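Local coordinates for protein azurocidin (Homo sapiens, PDB 1A7S) that kills Gram-negative bacteria, binds heparin and attracts monocytes and fibroblasts, acting as a neutrophil granule glycoprotein built on the fold of a serine protease, at residues I1-A7 / F140-V144; F12-S17 / Q124-W128; Y58-R62 / R136-P141; Q66-T70 / T102-T106; G173-T177 / G187-F191. All coordinates share one frame; numbering follows the deposited sequence.

How the contacts relate
Two six-stranded barrels form the chymotrypsin fold, and these contacts sample its joints. Contact 1 clips the N-terminus to strand 142-148, which pairs with strand 122-127 of contact 2; their centres lie about 10 Å apart. Contact 2 forms part of the interface between the barrels, and its Ala-126 O accepts from Thr-177 OG1 of contact 5 (2.7 Å). Contact 5 corresponds to part of the active-site framework of proteolytic relatives, reached by the Ile-1 amino group, whose N lies 2.7 Å from Asp-174 OD2. Contact 3 shares Phe-140 and Pro-141 with contact 1. Contact 4 is peripheral, its centre about 21 Å from that of contact 5. The N-acetylglucosamine beside contact 1 belongs to the protein's own glycosylation.

Contact 1: I1-A7 / F140-V144; sequences IVGGRKA and FPRFV. With NAG (2-acetamido-2-deoxy-beta-D-glucopyranose), chain B.
Arg-5 and Phe-143 pair as antiparallel strands, each N-H reaching the other's carbonyl at 2.9 Å (Arg-5 N to Phe-143 O, Phe-143 N to Arg-5 O), and Ala-7 N extends the pattern to Pro-141 O. The tight part lies at the buried ends. There Ile-1 CG2 packs against Val-144 CG1 at 3.7 Å, while the Ala-7 methyl rests between Pro-141 CB and the Phe-143 ring. Gly-4 CA passes 3.1 Å from Phe-143 O, a close backbone approach. The solvent side is looser and more polar. Arg-142, bent at chi3 (73°), folds its guanidinium over the peptide joining Arg-5 and Lys-6, and NH2 reaches Gly-4 O from above the carbonyl plane (3.0 Å). A water ties Arg-142 NE to Ile-1 O and Gly-4 N. Fully extended, Lys-6 lays CE and NZ over one face of the Phe-140 ring, a cation-pi contact with NZ 3.9 Å from the centroid. On the face shared with Phe-143, Arg-5 NH1 donates to NAG O3 (3.2 Å), and the sugar's methyl C8 sits over the guanidinium. Beyond the pair, Ile-1 N turns inward to Asp-174, the buried N-terminus typical of mature chymotrypsin-fold proteins.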
# COMPACT_ATOMS: atom_id res chain seq x y z
N ILE A 1 -2.08 -8.01 -8.45
CA ILE A 1 -1.04 -7.53 -9.41
C ILE A 1 -1.18 -8.29 -10.70
O ILE A 1 -1.20 -9.52 -10.67
CB ILE A 1 0.35 -7.74 -8.80
CG1 ILE A 1 0.58 -7.00 -7.46
CG2 ILE A 1 1.48 -7.44 -9.80
CD1 ILE A 1 0.67 -5.46 -7.59
N VAL A 2 -1.23 -7.53 -11.80
CA VAL A 2 -1.23 -8.09 -13.14
C VAL A 2 0.13 -7.97 -13.75
O VAL A 2 0.85 -6.99 -13.52
CB VAL A 2 -2.33 -7.40 -14.01
CG1 VAL A 2 -2.27 -5.95 -14.09
CG2 VAL A 2 -2.40 -8.12 -15.36
N GLY A 3 0.56 -9.00 -14.49
CA GLY A 3 1.81 -8.91 -15.21
C GLY A 3 3.02 -9.06 -14.36
O GLY A 3 4.12 -8.67 -14.80
N GLY A 4 2.89 -9.57 -13.17
CA GLY A 4 3.95 -9.72 -12.21
C GLY A 4 4.45 -11.14 -12.04
O GLY A 4 4.04 -12.06 -12.72
N ARG A 5 5.35 -11.29 -11.10
CA ARG A 5 6.00 -12.54 -10.71
C ARG A 5 5.68 -12.87 -9.26
O ARG A 5 5.47 -11.98 -8.43
CB ARG A 5 7.52 -12.35 -10.84
CG ARG A 5 8.47 -13.37 -10.48
CD ARG A 5 9.95 -12.97 -10.70
NE ARG A 5 10.14 -12.72 -12.15
CZ ARG A 5 11.20 -12.06 -12.61
NH1 ARG A 5 12.10 -11.51 -11.78
NH2 ARG A 5 11.30 -11.88 -13.91
N LYS A 6 5.64 -14.16 -8.95
CA LYS A 6 5.42 -14.60 -7.58
C LYS A 6 6.59 -14.16 -6.72
O LYS A 6 7.76 -14.35 -7.08
CB LYS A 6 5.31 -16.11 -7.58
CG LYS A 6 5.05 -16.76 -6.25
CD LYS A 6 4.92 -18.29 -6.42
CE LYS A 6 4.85 -18.98 -5.05
NZ LYS A 6 4.70 -20.46 -5.26
N ALA A 7 6.26 -13.51 -5.60
CA ALA A 7 7.27 -13.11 -4.63
C ALA A 7 7.82 -14.31 -3.85
O ALA A 7 7.15 -15.37 -3.76
CB ALA A 7 6.67 -12.10 -3.63
N PHE A 140 -0.44 -15.97 -2.98
CA PHE A 140 0.96 -15.55 -2.76
C PHE A 140 1.11 -14.10 -3.15
O PHE A 140 0.42 -13.58 -4.06
CB PHE A 140 1.90 -16.42 -3.61
CG PHE A 140 1.82 -17.90 -3.29
CD1 PHE A 140 2.18 -18.39 -2.07
CD2 PHE A 140 1.30 -18.78 -4.22
CE1 PHE A 140 2.11 -19.75 -1.80
CE2 PHE A 140 1.17 -20.12 -3.93
CZ PHE A 140 1.59 -20.62 -2.74
N PRO A 141 2.04 -13.36 -2.56
CA PRO A 141 2.29 -12.02 -3.01
C PRO A 141 2.94 -12.07 -4.42
O PRO A 141 3.66 -13.02 -4.70
CB PRO A 141 3.23 -11.42 -1.97
CG PRO A 141 3.53 -12.52 -1.00
CD PRO A 141 3.12 -13.82 -1.67
N ARG A 142 2.61 -11.09 -5.22
CA ARG A 142 3.21 -10.95 -6.57
C ARG A 142 3.77 -9.54 -6.66
O ARG A 142 3.32 -8.66 -5.96
CB ARG A 142 2.21 -11.30 -7.65
CG ARG A 142 1.62 -12.68 -7.53
CD ARG A 142 0.72 -13.02 -8.69
NE ARG A 142 1.51 -13.27 -9.91
CZ ARG A 142 2.12 -14.39 -10.22
NH1 ARG A 142 2.14 -15.48 -9.49
NH2 ARG A 142 2.83 -14.40 -11.39
N PHE A 143 4.71 -9.32 -7.60
CA PHE A 143 5.33 -8.04 -7.77
C PHE A 143 5.63 -7.76 -9.21
O PHE A 143 5.85 -8.67 -10.04
CB PHE A 143 6.56 -7.89 -6.87
CG PHE A 143 7.74 -8.71 -7.34
CD1 PHE A 143 7.79 -10.07 -7.12
CD2 PHE A 143 8.79 -8.11 -8.01
CE1 PHE A 143 8.81 -10.86 -7.64
CE2 PHE A 143 9.84 -8.91 -8.45
CZ PHE A 143 9.82 -10.28 -8.27
N VAL A 144 5.68 -6.49 -9.53
CA VAL A 144 5.96 -6.04 -10.90
C VAL A 144 6.85 -4.79 -10.86
O VAL A 144 6.74 -3.98 -9.94
CB VAL A 144 4.64 -5.76 -11.64
CG1 VAL A 144 3.74 -4.73 -10.98
CG2 VAL A 144 4.78 -5.60 -13.11
C1 NAG B . 12.77 -6.04 -12.71
C2 NAG B . 12.60 -7.51 -13.23
C3 NAG B . 13.92 -8.24 -13.03
C4 NAG B . 14.99 -7.44 -13.90
C5 NAG B . 15.09 -6.08 -13.18
C6 NAG B . 15.93 -5.08 -13.94
C7 NAG B . 10.34 -8.44 -12.82
C8 NAG B . 9.35 -8.99 -11.83
N2 NAG B . 11.59 -8.20 -12.38
O3 NAG B . 13.84 -9.51 -13.60
O4 NAG B . 16.22 -8.19 -13.65
O5 NAG B . 13.84 -5.41 -13.44
O6 NAG B . 15.84 -5.31 -15.32
O7 NAG B . 10.04 -8.17 -13.93
O HOH W 1 0.91 -11.05 -11.67
O HOH W 2 5.76 -16.20 -11.27

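Contact 2: F12-S17 / Q124-W128; sequences FPFLAS and QVAGW. With EOH (ethanol), chain G.
Phe-12 turns its ring onto Ala-126 through a chi1 of -57°, which sets CG opposite the carbonyl carbon, and Trp-128, its ring plane roughly at right angles to the CA-CB-CG plane (chi2 -88°), brings the CZ3 corner of its indole to Leu-15. Together they illustrate how the chymotrypsin fold joins its two barrels: residues 12-17 lead into strand 15-20 of the first, residues 124-128 end strand 122-127 of the second, and no direct hydrogen bond links the two segments. Side chains do the work. The Ala-126 methyl stands over the centre of the Phe-12 ring, 3.7 Å from the centroid and only 10° off its normal, a CH-pi contact of well-centred geometry. Leu-15 adds a second neighbour: its CD1 touches Ala-126 CB and Trp-128 CZ3, each at 4.1 Å. Leucine and indole run past one another in opposite directions, so it is the far corner of the tryptophan that meets the strand. The same corner approaches Ser-17 CB, and Ala-16 O lies at the ring's edge, 3.8 Å from CZ3. Indole NE1 donates to Tyr-58 O, which helps hold the ring's rotation. A type I turn from Phe-12 to Leu-15 lets the chain present Phe-12 and Leu-15 to the same partner. Between the barrels sits an ethanol, probably from the crystallisation liquor: it rests its C1 against the edge of the Phe-14 ring, Pro-178 O is also hydrogen-bonded to it, and Ala-126 N donates to its oxygen at 2.9 Å.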
# COMPACT_ATOMS: atom_id res chain seq x y z
N PHE A 12 9.13 -8.78 0.59
CA PHE A 12 8.54 -7.49 0.92
C PHE A 12 8.01 -7.50 2.34
O PHE A 12 6.80 -7.58 2.61
CB PHE A 12 7.38 -7.20 -0.06
CG PHE A 12 7.88 -7.23 -1.50
CD1 PHE A 12 8.56 -6.20 -2.06
CD2 PHE A 12 7.66 -8.33 -2.32
CE1 PHE A 12 8.96 -6.20 -3.37
CE2 PHE A 12 8.04 -8.38 -3.59
CZ PHE A 12 8.74 -7.33 -4.16
N PRO A 13 8.95 -7.46 3.31
CA PRO A 13 8.56 -7.76 4.71
C PRO A 13 7.82 -6.64 5.43
O PRO A 13 7.35 -6.84 6.55
CB PRO A 13 9.88 -8.12 5.36
CG PRO A 13 10.93 -7.41 4.58
CD PRO A 13 10.42 -7.29 3.18
N PHE A 14 7.64 -5.50 4.80
CA PHE A 14 6.85 -4.41 5.28
C PHE A 14 5.39 -4.51 4.90
O PHE A 14 4.59 -3.67 5.29
CB PHE A 14 7.45 -3.06 4.82
CG PHE A 14 7.72 -3.08 3.34
CD1 PHE A 14 6.73 -2.94 2.43
CD2 PHE A 14 9.04 -3.31 2.86
CE1 PHE A 14 6.94 -3.05 1.05
CE2 PHE A 14 9.25 -3.43 1.50
CZ PHE A 14 8.23 -3.32 0.61
N LEU A 15 5.03 -5.46 4.04
CA LEU A 15 3.72 -5.50 3.48
C LEU A 15 2.65 -5.91 4.51
O LEU A 15 2.89 -6.87 5.27
CB LEU A 15 3.59 -6.46 2.33
CG LEU A 15 4.03 -6.09 1.00
CD1 LEU A 15 3.66 -7.22 0.02
CD2 LEU A 15 3.52 -4.74 0.47
N ALA A 16 1.52 -5.26 4.43
CA ALA A 16 0.37 -5.64 5.24
C ALA A 16 -0.74 -6.16 4.35
O ALA A 16 -0.93 -5.70 3.24
CB ALA A 16 -0.16 -4.36 5.94
N SER A 17 -1.50 -7.09 4.91
CA SER A 17 -2.77 -7.58 4.39
C SER A 17 -3.85 -7.03 5.33
O SER A 17 -3.80 -7.29 6.52
CB SER A 17 -2.79 -9.09 4.34
OG SER A 17 -4.09 -9.57 4.07
N GLN A 124 8.91 -0.67 -7.88
CA GLN A 124 8.17 -1.92 -7.81
C GLN A 124 6.89 -1.70 -6.98
O GLN A 124 6.84 -0.84 -6.14
CB GLN A 124 8.97 -3.06 -7.16
CG GLN A 124 10.17 -3.48 -7.97
CD GLN A 124 10.90 -4.67 -7.50
OE1 GLN A 124 11.41 -5.49 -8.35
NE2 GLN A 124 11.01 -4.91 -6.26
N VAL A 125 5.91 -2.55 -7.30
CA VAL A 125 4.70 -2.65 -6.53
C VAL A 125 4.41 -4.11 -6.29
O VAL A 125 4.55 -4.92 -7.28
CB VAL A 125 3.54 -1.85 -7.14
CG1 VAL A 125 3.19 -2.21 -8.52
CG2 VAL A 125 2.39 -1.82 -6.18
N ALA A 126 4.04 -4.52 -5.14
CA ALA A 126 3.75 -5.87 -4.74
C ALA A 126 2.39 -5.92 -4.03
O ALA A 126 1.98 -4.99 -3.35
CB ALA A 126 4.84 -6.42 -3.85
N GLY A 127 1.75 -7.08 -4.08
CA GLY A 127 0.50 -7.28 -3.42
C GLY A 127 -0.13 -8.61 -3.70
O GLY A 127 0.39 -9.39 -4.52
N TRP A 128 -1.26 -8.85 -3.06
CA TRP A 128 -2.01 -10.09 -3.18
C TRP A 128 -3.21 -9.93 -4.11
O TRP A 128 -4.10 -10.80 -4.13
CB TRP A 128 -2.44 -10.60 -1.83
CG TRP A 128 -1.37 -11.14 -0.94
CD1 TRP A 128 -0.94 -12.44 -0.95
CD2 TRP A 128 -0.63 -10.49 0.07
NE1 TRP A 128 0.01 -12.63 0.01
CE2 TRP A 128 0.23 -11.45 0.66
CE3 TRP A 128 -0.58 -9.16 0.55
CZ2 TRP A 128 1.11 -11.13 1.68
CZ3 TRP A 128 0.28 -8.87 1.59
CH2 TRP A 128 1.10 -9.87 2.14
C1 EOH G . 6.07 -3.04 -2.46
C2 EOH G . 7.06 -3.05 -3.55
O EOH G . 4.63 -2.99 -2.80

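Contact 3: Y58-R62 / R136-P141; sequences YDLRR and RLSRFP
Asp-59 and Arg-139 carry the ionic part. The arginine grips the carboxylate side-on, NE to OD1 at 2.9 Å and almost straight (174°), NH2 to OD2 at 2.9 Å on the syn lone pair, the two planes inclined. Arg-139 CG lies between the backbone N and the carbonyl carbon (chi1 69°), and a bend at chi3 then brings the guanidinium round to the aspartate. Arg-61 CD covers one face of that guanidinium, 3.7 Å from CZ. Arg-62 NH2 completes the network through a long salt bridge to Asp-59 OD2, so the carboxylate probably offsets much of this basic cluster. Among hydrogen bonds, Arg-61 N meets OD1 from the face opposite Arg-139 NE, closing an Asx turn within the type I turn 59-62. Leu-60 N donates to Arg-139 O (2.8 Å), in the carbonyl plane on a lone pair. In this chymotrypsin-like fold the contact joins a surface loop of the first barrel to the loop entering strand 142-148 of the second. The apolar contacts gather round Tyr-58: its CE1 touches Pro-141 CD (3.6 Å), and its CE2 meets Phe-140 CD1 obliquely, the ring planes 44° apart, while its hydroxyl bonds to Ala-7 O.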
# COMPACT_ATOMS: atom_id res chain seq x y z
N TYR A 58 2.75 -14.62 4.01
CA TYR A 58 3.23 -15.01 2.69
C TYR A 58 2.05 -15.57 1.90
O TYR A 58 1.62 -14.94 0.90
CB TYR A 58 4.39 -15.98 2.76
CG TYR A 58 4.90 -16.46 1.43
CD1 TYR A 58 5.43 -15.52 0.57
CD2 TYR A 58 4.82 -17.79 1.06
CE1 TYR A 58 5.90 -15.82 -0.64
CE2 TYR A 58 5.33 -18.13 -0.26
CZ TYR A 58 5.82 -17.11 -1.05
OH TYR A 58 6.36 -17.42 -2.34
N ASP A 59 1.58 -16.75 2.27
CA ASP A 59 0.40 -17.37 1.63
C ASP A 59 -0.84 -17.06 2.45
O ASP A 59 -0.98 -17.44 3.61
CB ASP A 59 0.66 -18.92 1.64
CG ASP A 59 -0.44 -19.73 1.09
OD1 ASP A 59 -1.53 -19.18 0.72
OD2 ASP A 59 -0.24 -20.97 0.96
N LEU A 60 -1.75 -16.27 1.88
CA LEU A 60 -2.91 -15.84 2.58
C LEU A 60 -3.71 -17.01 3.19
O LEU A 60 -4.39 -16.80 4.18
CB LEU A 60 -3.86 -15.05 1.66
CG LEU A 60 -3.44 -13.70 1.20
CD1 LEU A 60 -4.42 -13.06 0.26
CD2 LEU A 60 -3.09 -12.77 2.36
N ARG A 61 -3.68 -18.17 2.58
CA ARG A 61 -4.46 -19.30 3.01
C ARG A 61 -3.77 -20.15 4.06
O ARG A 61 -4.39 -21.15 4.51
CB ARG A 61 -4.90 -20.18 1.84
CG ARG A 61 -5.67 -19.41 0.78
CD ARG A 61 -6.08 -20.32 -0.40
NE ARG A 61 -7.24 -21.11 -0.02
CZ ARG A 61 -8.50 -20.87 -0.39
NH1 ARG A 61 -8.80 -20.05 -1.39
NH2 ARG A 61 -9.45 -21.60 0.16
N ARG A 62 -2.64 -19.76 4.56
CA ARG A 62 -1.85 -20.56 5.53
C ARG A 62 -1.74 -19.78 6.83
O ARG A 62 -1.60 -18.57 6.88
CB ARG A 62 -0.47 -20.86 4.94
CG ARG A 62 0.31 -21.99 5.58
CD ARG A 62 -0.21 -23.37 5.28
NE ARG A 62 -0.07 -23.64 3.84
CZ ARG A 62 -0.68 -24.63 3.21
NH1 ARG A 62 -1.48 -25.48 3.84
NH2 ARG A 62 -0.55 -24.72 1.87
N ARG A 136 -10.00 -13.59 -9.07
CA ARG A 136 -9.59 -14.00 -7.76
C ARG A 136 -8.31 -13.32 -7.35
O ARG A 136 -7.42 -13.07 -8.18
CB ARG A 136 -9.36 -15.55 -7.72
CG ARG A 136 -10.59 -16.33 -8.06
CD ARG A 136 -10.24 -17.83 -8.34
NE ARG A 136 -9.79 -18.43 -7.09
CZ ARG A 136 -9.48 -19.70 -6.98
NH1 ARG A 136 -9.60 -20.49 -8.01
NH2 ARG A 136 -9.12 -20.16 -5.82
N LEU A 137 -8.16 -13.11 -6.06
CA LEU A 137 -6.91 -12.69 -5.44
C LEU A 137 -5.86 -13.78 -5.66
O LEU A 137 -6.17 -14.94 -5.94
CB LEU A 137 -7.07 -12.46 -3.97
CG LEU A 137 -8.01 -11.39 -3.46
CD1 LEU A 137 -8.07 -11.45 -1.94
CD2 LEU A 137 -7.64 -10.01 -3.93
N SER A 138 -4.60 -13.37 -5.47
CA SER A 138 -3.51 -14.32 -5.45
C SER A 138 -3.19 -14.69 -4.01
O SER A 138 -3.03 -13.82 -3.15
CB SER A 138 -2.26 -13.64 -6.08
OG SER A 138 -1.15 -14.50 -5.91
N ARG A 139 -3.09 -16.00 -3.73
CA ARG A 139 -2.73 -16.39 -2.35
C ARG A 139 -1.32 -16.03 -1.98
O ARG A 139 -1.01 -15.81 -0.82
CB ARG A 139 -3.01 -17.89 -2.10
CG ARG A 139 -2.07 -18.83 -2.86
CD ARG A 139 -2.57 -20.28 -2.79
NE ARG A 139 -2.50 -20.80 -1.45
CZ ARG A 139 -2.85 -22.04 -1.08
NH1 ARG A 139 -3.62 -22.76 -1.92
NH2 ARG A 139 -2.56 -22.49 0.07
N PHE A 140 -0.44 -15.97 -2.98
CA PHE A 140 0.96 -15.55 -2.76
C PHE A 140 1.11 -14.10 -3.15
O PHE A 140 0.42 -13.58 -4.06
CB PHE A 140 1.90 -16.42 -3.61
CG PHE A 140 1.82 -17.90 -3.29
CD1 PHE A 140 2.18 -18.39 -2.07
CD2 PHE A 140 1.30 -18.78 -4.22
CE1 PHE A 140 2.11 -19.75 -1.80
CE2 PHE A 140 1.17 -20.12 -3.93
CZ PHE A 140 1.59 -20.62 -2.74
N PRO A 141 2.04 -13.36 -2.56
CA PRO A 141 2.29 -12.02 -3.01
C PRO A 141 2.94 -12.07 -4.42
O PRO A 141 3.66 -13.02 -4.70
CB PRO A 141 3.23 -11.42 -1.97
CG PRO A 141 3.53 -12.52 -1.00
CD PRO A 141 3.12 -13.82 -1.67

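Contact 4: Q66-T70 / T102-T106; sequences QSRQT and TSSVT
Ser-67 and Ser-104 face each other with CA atoms 6.0 Å apart, the first on the irregular approach to strand 69-77, the second within a type I turn from Thr-102 to Val-105 that is closed by backbone bonds in both directions between its ends. Thr-102 adds a side-chain bond to that turn. With chi1 at 67°, its OG1 sits between the backbone N and the carbonyl carbon and accepts from Ser-104 N at 3.1 Å, an ST turn. Between the segments the two serine hydroxyls come within 3.0 Å, OG to OG. Both residues were deposited in two conformers, so details at this end are doubtful; in the conformer given, a water links the two OG atoms, and Ser-67 OG has a further partner in Gly-56 O. The second meeting point is firmer. Gln-69 reaches out with an extended chain, crossing Val-105 obliquely, and its NE2 rests on the valine's CG2 at 3.5 Å. That nitrogen is not left without a polar partner: it donates to a water (3.0 Å from NE2), which donates a hydrogen bond to Ser-67 O and lies 2.8 Å from Thr-102 OG1. On the other branch of the same amide, OE1 accepts from Asn-100 N, which helps hold the group's rotation. As an example of a solvent-mediated joint, the contact relies on water more than on direct bonds. It sits at the rim of the first barrel, where Gln-69 pairs through its backbone with Leu-55 of strand 51-55, Val-105 touches the same leucine, and Thr-106 bonds to Pro-13 just ahead of strand 15-20.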
# COMPACT_ATOMS: atom_id res chain seq x y z
N GLN A 66 4.60 -18.72 13.04
CA GLN A 66 5.89 -18.23 13.47
C GLN A 66 6.34 -17.04 12.65
O GLN A 66 7.34 -16.47 13.03
CB GLN A 66 6.97 -19.30 13.50
CG GLN A 66 6.94 -20.30 14.62
CD GLN A 66 5.86 -21.34 14.47
OE1 GLN A 66 5.86 -22.07 13.50
NE2 GLN A 66 4.87 -21.28 15.33
N SER A 67 5.60 -16.66 11.60
CA SER A 67 5.97 -15.50 10.80
C SER A 67 5.01 -14.31 11.00
O SER A 67 5.43 -13.16 10.90
CB SER A 67 5.95 -15.90 9.32
OG SER A 67 6.41 -14.87 8.49
N ARG A 68 3.74 -14.59 11.16
CA ARG A 68 2.72 -13.56 11.21
C ARG A 68 2.60 -12.86 12.54
O ARG A 68 2.83 -13.41 13.59
CB ARG A 68 1.37 -14.13 10.83
CG ARG A 68 1.24 -14.46 9.34
CD ARG A 68 -0.16 -14.97 9.09
NE ARG A 68 -0.33 -15.34 7.69
CZ ARG A 68 -1.54 -15.40 7.08
NH1 ARG A 68 -2.67 -15.07 7.66
NH2 ARG A 68 -1.56 -15.74 5.80
N GLN A 69 2.12 -11.61 12.44
CA GLN A 69 1.66 -10.84 13.52
C GLN A 69 0.33 -10.21 13.13
O GLN A 69 0.25 -9.59 12.06
CB GLN A 69 2.60 -9.78 14.02
CG GLN A 69 3.97 -10.36 14.48
CD GLN A 69 4.96 -9.21 14.75
OE1 GLN A 69 4.61 -8.27 15.50
NE2 GLN A 69 6.10 -9.26 14.11
N THR A 70 -0.68 -10.32 13.93
CA THR A 70 -2.01 -9.83 13.68
C THR A 70 -2.43 -8.75 14.64
O THR A 70 -2.12 -8.85 15.84
CB THR A 70 -3.07 -10.92 13.58
OG1 THR A 70 -2.63 -11.91 12.60
CG2 THR A 70 -4.42 -10.45 13.22
N THR A 102 11.04 -8.31 12.97
CA THR A 102 11.57 -9.64 12.79
C THR A 102 12.04 -9.76 11.35
O THR A 102 11.88 -8.86 10.55
CB THR A 102 10.50 -10.72 13.05
OG1 THR A 102 9.52 -10.58 12.01
CG2 THR A 102 9.78 -10.49 14.36
N SER A 103 12.57 -10.95 11.03
CA SER A 103 12.99 -11.13 9.62
C SER A 103 11.79 -11.07 8.68
O SER A 103 11.98 -10.82 7.47
CB SER A 103 13.72 -12.48 9.55
OG SER A 103 12.84 -13.52 9.93
N SER A 104 10.57 -11.25 9.18
CA SER A 104 9.39 -11.21 8.26
C SER A 104 8.56 -9.93 8.39
O SER A 104 7.60 -9.81 7.64
CB SER A 104 8.46 -12.41 8.58
OG SER A 104 9.09 -13.62 8.34
N VAL A 105 8.92 -9.06 9.32
CA VAL A 105 8.15 -7.83 9.57
C VAL A 105 9.17 -6.69 9.78
O VAL A 105 9.91 -6.64 10.78
CB VAL A 105 7.25 -7.97 10.78
CG1 VAL A 105 6.55 -6.64 11.10
CG2 VAL A 105 6.19 -9.06 10.58
N THR A 106 9.16 -5.75 8.84
CA THR A 106 10.05 -4.60 8.89
C THR A 106 9.26 -3.33 8.52
O THR A 106 8.14 -3.39 8.02
CB THR A 106 11.17 -4.75 7.77
OG1 THR A 106 10.51 -4.72 6.50
CG2 THR A 106 12.00 -5.95 7.97
O HOH W 3 7.08 -11.71 12.64
O HOH W 4 7.90 -15.36 6.41

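Contact 5: G173-T177 / G187-F191; sequences GDGGT and GVASF
Ala-189 aims its methyl at the turn formed by residues 174-177, and CB comes to rest 3.4 Å from Asp-174 O and 3.5 Å from Thr-177 O. Few side chains meet here; orientation is decided chiefly by which ones turn away. Thr-177 directs its CB away from strand 184-192, yet CG2, placed between the backbone N and the carbonyl carbon, comes back to 4.1 Å from Ala-189 CB. Its hydroxyl OG1 is hydrogen-bonded to Ala-126 O of strand 122-127. Val-188 meets Gly-176 by its CG1, 3.7 Å from Gly-176 O. The backbones supply the grip: Gly-176 N donates to Ala-189 O at 2.9 Å, nearly straight at 171°, and Ala-189 N returns a bond to Thr-177 O at 2.8 Å. A type II turn, closed by Thr-177 N on Asp-174 O, lets both Gly-176 N and Thr-177 O face the strand; Gly-176 has a positive phi of 86°, suited to a residue without a side chain. The Asp-174 carboxylate leads off the other way, where OD1 accepts from Gly-129 N and OD2 is bonded to Ile-1 N and Cys-171 N. Together, the turn and its strand reproduce the active-site framework of the chymotrypsin family, with Gly-175 at the place where active relatives carry the nucleophilic serine, in keeping with azurocidin being a serine protease homolog.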
# COMPACT_ATOMS: atom_id res chain seq x y z
N GLY A 173 -7.70 -5.63 -4.77
CA GLY A 173 -6.98 -6.20 -3.63
C GLY A 173 -5.64 -5.56 -3.41
O GLY A 173 -4.97 -5.80 -2.38
N ASP A 174 -5.14 -4.81 -4.38
CA ASP A 174 -3.88 -4.07 -4.24
C ASP A 174 -4.07 -2.68 -3.70
O ASP A 174 -3.05 -1.99 -3.49
CB ASP A 174 -3.11 -4.05 -5.54
CG ASP A 174 -2.67 -5.44 -5.99
OD1 ASP A 174 -2.22 -6.24 -5.14
OD2 ASP A 174 -2.83 -5.71 -7.23
N GLY A 175 -5.29 -2.18 -3.56
CA GLY A 175 -5.45 -0.81 -3.02
C GLY A 175 -4.74 -0.69 -1.72
O GLY A 175 -4.73 -1.60 -0.89
N GLY A 176 -4.07 0.45 -1.51
CA GLY A 176 -3.32 0.66 -0.34
C GLY A 176 -1.92 0.17 -0.30
O GLY A 176 -1.11 0.57 0.55
N THR A 177 -1.54 -0.74 -1.20
CA THR A 177 -0.17 -1.26 -1.19
C THR A 177 0.83 -0.23 -1.63
O THR A 177 0.51 0.67 -2.43
CB THR A 177 -0.12 -2.58 -2.04
OG1 THR A 177 0.85 -3.44 -1.47
CG2 THR A 177 0.19 -2.30 -3.49
N GLY A 187 4.54 6.02 -3.02
CA GLY A 187 3.18 5.99 -3.37
C GLY A 187 2.38 4.98 -2.53
O GLY A 187 2.91 4.07 -1.98
N VAL A 188 1.07 5.23 -2.52
CA VAL A 188 0.07 4.34 -1.95
C VAL A 188 -0.94 4.03 -3.07
O VAL A 188 -1.51 4.96 -3.62
CB VAL A 188 -0.65 4.97 -0.75
CG1 VAL A 188 -1.82 4.09 -0.31
CG2 VAL A 188 0.33 5.15 0.42
N ALA A 189 -1.12 2.75 -3.42
CA ALA A 189 -1.98 2.44 -4.56
C ALA A 189 -3.38 2.94 -4.35
O ALA A 189 -4.03 2.69 -3.32
CB ALA A 189 -1.96 0.93 -4.83
N SER A 190 -3.89 3.69 -5.33
CA SER A 190 -5.18 4.33 -5.23
C SER A 190 -6.16 3.85 -6.25
O SER A 190 -7.22 3.30 -5.90
CB SER A 190 -5.08 5.82 -5.19
OG SER A 190 -6.24 6.53 -5.14
N PHE A 191 -5.91 4.06 -7.53
CA PHE A 191 -6.85 3.62 -8.56
C PHE A 191 -6.14 3.43 -9.87
O PHE A 191 -5.02 3.91 -10.07
CB PHE A 191 -8.02 4.60 -8.67
CG PHE A 191 -7.65 5.97 -9.22
CD1 PHE A 191 -7.18 6.98 -8.42
CD2 PHE A 191 -7.75 6.25 -10.59
CE1 PHE A 191 -6.83 8.23 -8.91
CE2 PHE A 191 -7.41 7.50 -11.08
CZ PHE A 191 -6.94 8.51 -10.22